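Local atomic coordinates of CmeC (Campylobacter jejuni, PDB entry 4MT4), a protein that forms a trimeric outer membrane channel of the outer membrane factor family and probably carries out the final step of drug efflux from the cell. Residues K48-A53 with N158-Y163; Y371-R376 with V440-A445. All coordinates share one frame; numbering follows the deposited sequence.

Both contacts join helices in the helical part of the CmeC subunit, with their centres about 18 Å apart. Contact 1 sets the short helix 44-56 against the long helix 129-195, and contact 2 sets the long helix 339-405 against helix 411-445. The second segments of the two touch directly: Gln-161 NE2 lies 2.8 Å from Asp-441 OD1, a probable hydrogen bond, and Val-160 CG1 packs 3.7 Å from Val-440 CG2. Contact 1 belongs to the first efflux-protein sequence range and contact 2 to the second, so the junction joins helices of the two ranges. The lipid seen in the entry lies at Cys-1 and Ile-124 to Leu-126, residues belonging to neither contact.

Contact 1 of 2, residues K48-A53 with N158-Y163; sequences KVVDLA and NTVQTY
Helices 48-53 and 158-163 run roughly antiparallel at 141°, their axes 9.7 Å apart at closest approach, and Val-50 and Thr-159 are the nearest pair of CA atoms at 6.5 Å. Thr-159 sits at the centre of the contact and uses both its branches. Its methyl, CG2, lies anti to the backbone N (the chi1 of OG1 is -63°) and rests against Val-49, 3.7 Å from that residue's carbonyl O and 4.0 Å from its CG1; the two side chains lie alongside each other, pointing opposite ways. The hydroxyl branch faces the methyl of Ala-53, with OG1 3.5 Å from CB, while OG1 finds its polar partner in its own helix, at the carbonyl O of Val-155. A buried hydroxyl can thus sit against a methyl group with its hydrogen-bonding need met. In outer membrane factors, long helices assemble into a periplasmic tunnel, and here the short helix 44-56 lies against one of them, helix 129-195. To one side of Thr-159, Val-50 and Val-160 meet through single methyls, CG2 to CG2 at 4.0 Å. A turn further along the long helix, Tyr-163 offers its ring obliquely to Val-49, CD1 standing 4.5 Å from CG1. Its hydroxyl is hydrogen-bonded to Asp-43 just ahead of the short helix and to the backbone N of Gln-251, which fixes the far end of the ring. Val-49 also reaches Leu-232 and Thr-236 of helix 201-236, so this valine touches two other helices. Within 158-163, Thr-162 OG1 bonds back to Asn-158 O at 2.6 Å, tilted 30° from the carbonyl plane, and Thr-162 N reaches that same oxygen from the other face.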
loop_
_atom_site.group_PDB
_atom_site.type_symbol
_atom_site.label_atom_id
_atom_site.label_comp_id
_atom_site.label_asym_id
_atom_site.label_seq_id
_atom_site.Cartn_x
_atom_site.Cartn_y
_atom_site.Cartn_z
ATOM N N LYS B 48 29.543 7.687 -7.983
ATOM C CA LYS B 48 29.043 9.055 -7.911
ATOM C C LYS B 48 27.531 9.097 -7.732
ATOM O O LYS B 48 27.012 9.928 -6.988
ATOM C CB LYS B 48 29.433 9.840 -9.164
ATOM C CG LYS B 48 30.920 10.103 -9.302
ATOM C CD LYS B 48 31.210 10.949 -10.528
ATOM C CE LYS B 48 32.702 11.053 -10.788
ATOM N NZ LYS B 48 33.431 11.617 -9.620
ATOM N N VAL B 49 26.823 8.201 -8.413
ATOM C CA VAL B 49 25.365 8.209 -8.371
ATOM C C VAL B 49 24.854 7.615 -7.058
ATOM O O VAL B 49 23.731 7.889 -6.641
ATOM C CB VAL B 49 24.755 7.445 -9.573
ATOM C CG1 VAL B 49 24.763 5.945 -9.330
ATOM C CG2 VAL B 49 23.342 7.930 -9.847
ATOM N N VAL B 50 25.686 6.815 -6.399
ATOM C CA VAL B 50 25.333 6.267 -5.094
ATOM C C VAL B 50 25.475 7.347 -4.025
ATOM O O VAL B 50 24.636 7.469 -3.130
ATOM C CB VAL B 50 26.208 5.045 -4.728
ATOM C CG1 VAL B 50 26.052 4.685 -3.258
ATOM C CG2 VAL B 50 25.854 3.858 -5.610
ATOM N N ASP B 51 26.540 8.137 -4.135
ATOM C CA ASP B 51 26.765 9.256 -3.225
ATOM C C ASP B 51 25.650 10.288 -3.345
ATOM O O ASP B 51 25.238 10.885 -2.351
ATOM C CB ASP B 51 28.117 9.917 -3.499
ATOM C CG ASP B 51 29.284 9.096 -2.986
ATOM O OD1 ASP B 51 29.050 8.173 -2.178
ATOM O OD2 ASP B 51 30.435 9.378 -3.382
ATOM N N LEU B 52 25.168 10.494 -4.567
ATOM C CA LEU B 52 24.058 11.407 -4.809
ATOM C C LEU B 52 22.792 10.915 -4.119
ATOM O O LEU B 52 22.020 11.708 -3.579
ATOM C CB LEU B 52 23.814 11.571 -6.312
ATOM C CG LEU B 52 24.786 12.479 -7.068
ATOM C CD1 LEU B 52 24.649 12.291 -8.573
ATOM C CD2 LEU B 52 24.545 13.929 -6.683
ATOM N N ALA B 53 22.585 9.601 -4.144
ATOM C CA ALA B 53 21.449 8.991 -3.466
ATOM C C ALA B 53 21.563 9.176 -1.957
ATOM O O ALA B 53 20.623 9.626 -1.307
ATOM C CB ALA B 53 21.351 7.512 -3.818
ATOM N N ASN B 158 18.564 -0.170 -4.781
ATOM C CA ASN B 158 17.673 0.278 -5.844
ATOM C C ASN B 158 18.378 1.218 -6.812
ATOM O O ASN B 158 18.141 1.167 -8.017
ATOM C CB ASN B 158 16.437 0.965 -5.258
ATOM C CG ASN B 158 15.469 -0.015 -4.624
ATOM O OD1 ASN B 158 15.508 -1.213 -4.905
ATOM N ND2 ASN B 158 14.588 0.492 -3.770
ATOM N N THR B 159 19.250 2.070 -6.278
ATOM C CA THR B 159 20.023 3.000 -7.094
ATOM C C THR B 159 21.008 2.258 -7.998
ATOM O O THR B 159 21.145 2.580 -9.180
ATOM C CB THR B 159 20.796 4.004 -6.219
ATOM O OG1 THR B 159 19.869 4.808 -5.478
ATOM C CG2 THR B 159 21.669 4.907 -7.075
ATOM N N VAL B 160 21.685 1.262 -7.434
ATOM C CA VAL B 160 22.653 0.467 -8.186
ATOM C C VAL B 160 21.976 -0.329 -9.297
ATOM O O VAL B 160 22.449 -0.358 -10.435
ATOM C CB VAL B 160 23.421 -0.508 -7.265
ATOM C CG1 VAL B 160 24.281 -1.460 -8.081
ATOM C CG2 VAL B 160 24.270 0.263 -6.266
ATOM N N GLN B 161 20.862 -0.972 -8.960
ATOM C CA GLN B 161 20.140 -1.805 -9.914
ATOM C C GLN B 161 19.424 -0.972 -10.975
ATOM O O GLN B 161 19.189 -1.444 -12.087
ATOM C CB GLN B 161 19.139 -2.707 -9.186
ATOM C CG GLN B 161 19.784 -3.831 -8.383
ATOM C CD GLN B 161 18.769 -4.791 -7.792
ATOM O OE1 GLN B 161 17.609 -4.434 -7.585
ATOM N NE2 GLN B 161 19.199 -6.020 -7.525
ATOM N N THR B 162 19.079 0.266 -10.633
ATOM C CA THR B 162 18.485 1.186 -11.599
ATOM C C THR B 162 19.556 1.673 -12.569
ATOM O O THR B 162 19.306 1.827 -13.766
ATOM C CB THR B 162 17.821 2.394 -10.907
ATOM O OG1 THR B 162 16.740 1.938 -10.087
ATOM C CG2 THR B 162 17.286 3.384 -11.933
ATOM N N TYR B 163 20.754 1.904 -12.039
ATOM C CA TYR B 163 21.896 2.299 -12.855
ATOM C C TYR B 163 22.205 1.241 -13.908
ATOM O O TYR B 163 22.384 1.555 -15.083
ATOM C CB TYR B 163 23.128 2.537 -11.977
ATOM C CG TYR B 163 24.426 2.687 -12.744
ATOM C CD1 TYR B 163 24.786 3.904 -13.309
ATOM C CD2 TYR B 163 25.295 1.613 -12.898
ATOM C CE1 TYR B 163 25.971 4.048 -14.008
ATOM C CE2 TYR B 163 26.483 1.745 -13.596
ATOM C CZ TYR B 163 26.815 2.964 -14.149
ATOM O OH TYR B 163 27.994 3.105 -14.842
#

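Contact 2 of 2, residues Y371-R376 with V440-A445; sequences YALVAR and VDVIKA
Val-442 lays its CG2 methyl over the backbone of Ala-372, 3.3 Å from that residue's carbonyl O. This methyl points away from the carbonyl carbon of Val-442 and lies next to its backbone N, and it also meets Arg-376, whose CG lies 3.8 Å away. The small side chain of Ala-372 lets the backbones come close: the CA atoms of Ala-372 and Val-442 are 5.0 Å apart, and Ala-372 CB points at the opposing helix, 3.9 Å from Asp-441 O. On the C-terminal side of Val-442, Ala-445 CB faces Ala-372 CB at 4.3 Å. The helices are close to antiparallel, at 157°, in keeping with the long-helix packing of outer membrane factors; the second subunit lies against helix 339-405, where its Leu-223 packs on Ala-375. The other branch of Val-442, CG1, meets Leu-373 CD2 at 4.2 Å. Only the aliphatic start of Arg-376 serves this interface. Bends at chi2 and chi3 (-76° and -47°) carry its guanidinium group to Glu-26, with which it forms a salt bridge, and to hydrogen bonds with Gly-21 O and Tyr-435 OH. Asp-441 OD1, already bonded to Gln-161 of helix 129-195, also has a long salt bridge to Lys-444 NZ at 3.6 Å.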
loop_
_atom_site.group_PDB
_atom_site.type_symbol
_atom_site.label_atom_id
_atom_site.label_comp_id
_atom_site.label_asym_id
_atom_site.label_seq_id
_atom_site.Cartn_x
_atom_site.Cartn_y
_atom_site.Cartn_z
ATOM N N TYR B 371 16.551 -17.753 -3.105
ATOM C CA TYR B 371 16.403 -17.338 -4.493
ATOM C C TYR B 371 17.629 -16.576 -4.980
ATOM O O TYR B 371 18.135 -16.840 -6.067
ATOM C CB TYR B 371 15.151 -16.478 -4.680
ATOM C CG TYR B 371 14.882 -16.137 -6.128
ATOM C CD1 TYR B 371 14.245 -17.044 -6.964
ATOM C CD2 TYR B 371 15.279 -14.918 -6.663
ATOM C CE1 TYR B 371 14.003 -16.744 -8.290
ATOM C CE2 TYR B 371 15.042 -14.612 -7.989
ATOM C CZ TYR B 371 14.403 -15.529 -8.797
ATOM O OH TYR B 371 14.161 -15.234 -10.118
ATOM N N ALA B 372 18.106 -15.636 -4.168
ATOM C CA ALA B 372 19.249 -14.808 -4.540
ATOM C C ALA B 372 20.486 -15.653 -4.832
ATOM O O ALA B 372 21.221 -15.384 -5.780
ATOM C CB ALA B 372 19.547 -13.799 -3.447
ATOM N N LEU B 373 20.703 -16.679 -4.015
ATOM C CA LEU B 373 21.851 -17.563 -4.183
ATOM C C LEU B 373 21.722 -18.425 -5.435
ATOM O O LEU B 373 22.670 -18.547 -6.213
ATOM C CB LEU B 373 22.024 -18.455 -2.953
ATOM C CG LEU B 373 22.545 -17.762 -1.694
ATOM C CD1 LEU B 373 22.559 -18.723 -0.513
ATOM C CD2 LEU B 373 23.932 -17.178 -1.931
ATOM N N VAL B 374 20.548 -19.023 -5.624
ATOM C CA VAL B 374 20.310 -19.884 -6.777
ATOM C C VAL B 374 20.303 -19.080 -8.075
ATOM O O VAL B 374 20.871 -19.506 -9.080
ATOM C CB VAL B 374 18.981 -20.657 -6.645
ATOM C CG1 VAL B 374 18.674 -21.422 -7.918
ATOM C CG2 VAL B 374 19.039 -21.608 -5.457
ATOM N N ALA B 375 19.666 -17.914 -8.046
ATOM C CA ALA B 375 19.593 -17.058 -9.225
ATOM C C ALA B 375 20.977 -16.593 -9.655
ATOM O O ALA B 375 21.288 -16.567 -10.842
ATOM C CB ALA B 375 18.693 -15.858 -8.964
ATOM N N ARG B 376 21.807 -16.241 -8.680
ATOM C CA ARG B 376 23.145 -15.725 -8.952
ATOM C C ARG B 376 23.977 -16.725 -9.759
ATOM O O ARG B 376 24.599 -16.360 -10.760
ATOM C CB ARG B 376 23.852 -15.380 -7.636
ATOM C CG ARG B 376 24.943 -14.318 -7.735
ATOM C CD ARG B 376 26.224 -14.874 -8.343
ATOM N NE ARG B 376 26.605 -16.145 -7.733
ATOM C CZ ARG B 376 27.537 -16.959 -8.219
ATOM N NH1 ARG B 376 28.187 -16.640 -9.331
ATOM N NH2 ARG B 376 27.817 -18.094 -7.596
ATOM N N VAL B 440 23.821 -7.853 -6.545
ATOM C CA VAL B 440 23.230 -6.932 -5.584
ATOM C C VAL B 440 22.176 -7.620 -4.719
ATOM O O VAL B 440 22.121 -7.403 -3.507
ATOM C CB VAL B 440 22.593 -5.721 -6.298
ATOM C CG1 VAL B 440 21.986 -4.758 -5.289
ATOM C CG2 VAL B 440 23.628 -5.013 -7.155
ATOM N N ASP B 441 21.348 -8.452 -5.346
ATOM C CA ASP B 441 20.295 -9.172 -4.638
ATOM C C ASP B 441 20.865 -10.056 -3.533
ATOM O O ASP B 441 20.297 -10.146 -2.446
ATOM C CB ASP B 441 19.469 -10.016 -5.612
ATOM C CG ASP B 441 18.520 -9.177 -6.448
ATOM O OD1 ASP B 441 18.078 -8.115 -5.959
ATOM O OD2 ASP B 441 18.212 -9.578 -7.592
ATOM N N VAL B 442 21.990 -10.704 -3.818
ATOM C CA VAL B 442 22.680 -11.523 -2.827
ATOM C C VAL B 442 23.205 -10.652 -1.692
ATOM O O VAL B 442 22.997 -10.954 -0.518
ATOM C CB VAL B 442 23.854 -12.306 -3.448
ATOM C CG1 VAL B 442 24.645 -13.027 -2.364
ATOM C CG2 VAL B 442 23.348 -13.288 -4.489
ATOM N N ILE B 443 23.886 -9.570 -2.056
ATOM C CA ILE B 443 24.399 -8.616 -1.081
ATOM C C ILE B 443 23.269 -8.038 -0.231
ATOM O O ILE B 443 23.394 -7.920 0.989
ATOM C CB ILE B 443 25.164 -7.464 -1.771
ATOM C CG1 ILE B 443 26.374 -8.011 -2.535
ATOM C CG2 ILE B 443 25.601 -6.423 -0.750
ATOM C CD1 ILE B 443 27.139 -6.958 -3.315
ATOM N N LYS B 444 22.163 -7.693 -0.884
ATOM C CA LYS B 444 20.999 -7.144 -0.197
ATOM C C LYS B 444 20.387 -8.151 0.771
ATOM O O LYS B 444 19.996 -7.801 1.884
ATOM C CB LYS B 444 19.941 -6.699 -1.209
ATOM C CG LYS B 444 18.716 -6.041 -0.585
ATOM C CD LYS B 444 17.507 -6.113 -1.508
ATOM C CE LYS B 444 17.804 -5.519 -2.875
ATOM N NZ LYS B 444 16.622 -5.590 -3.779
ATOM N N ALA B 445 20.308 -9.406 0.339
ATOM C CA ALA B 445 19.678 -10.458 1.132
ATOM C C ALA B 445 20.486 -10.800 2.379
ATOM O O ALA B 445 19.945 -11.314 3.357
ATOM C CB ALA B 445 19.472 -11.703 0.285
#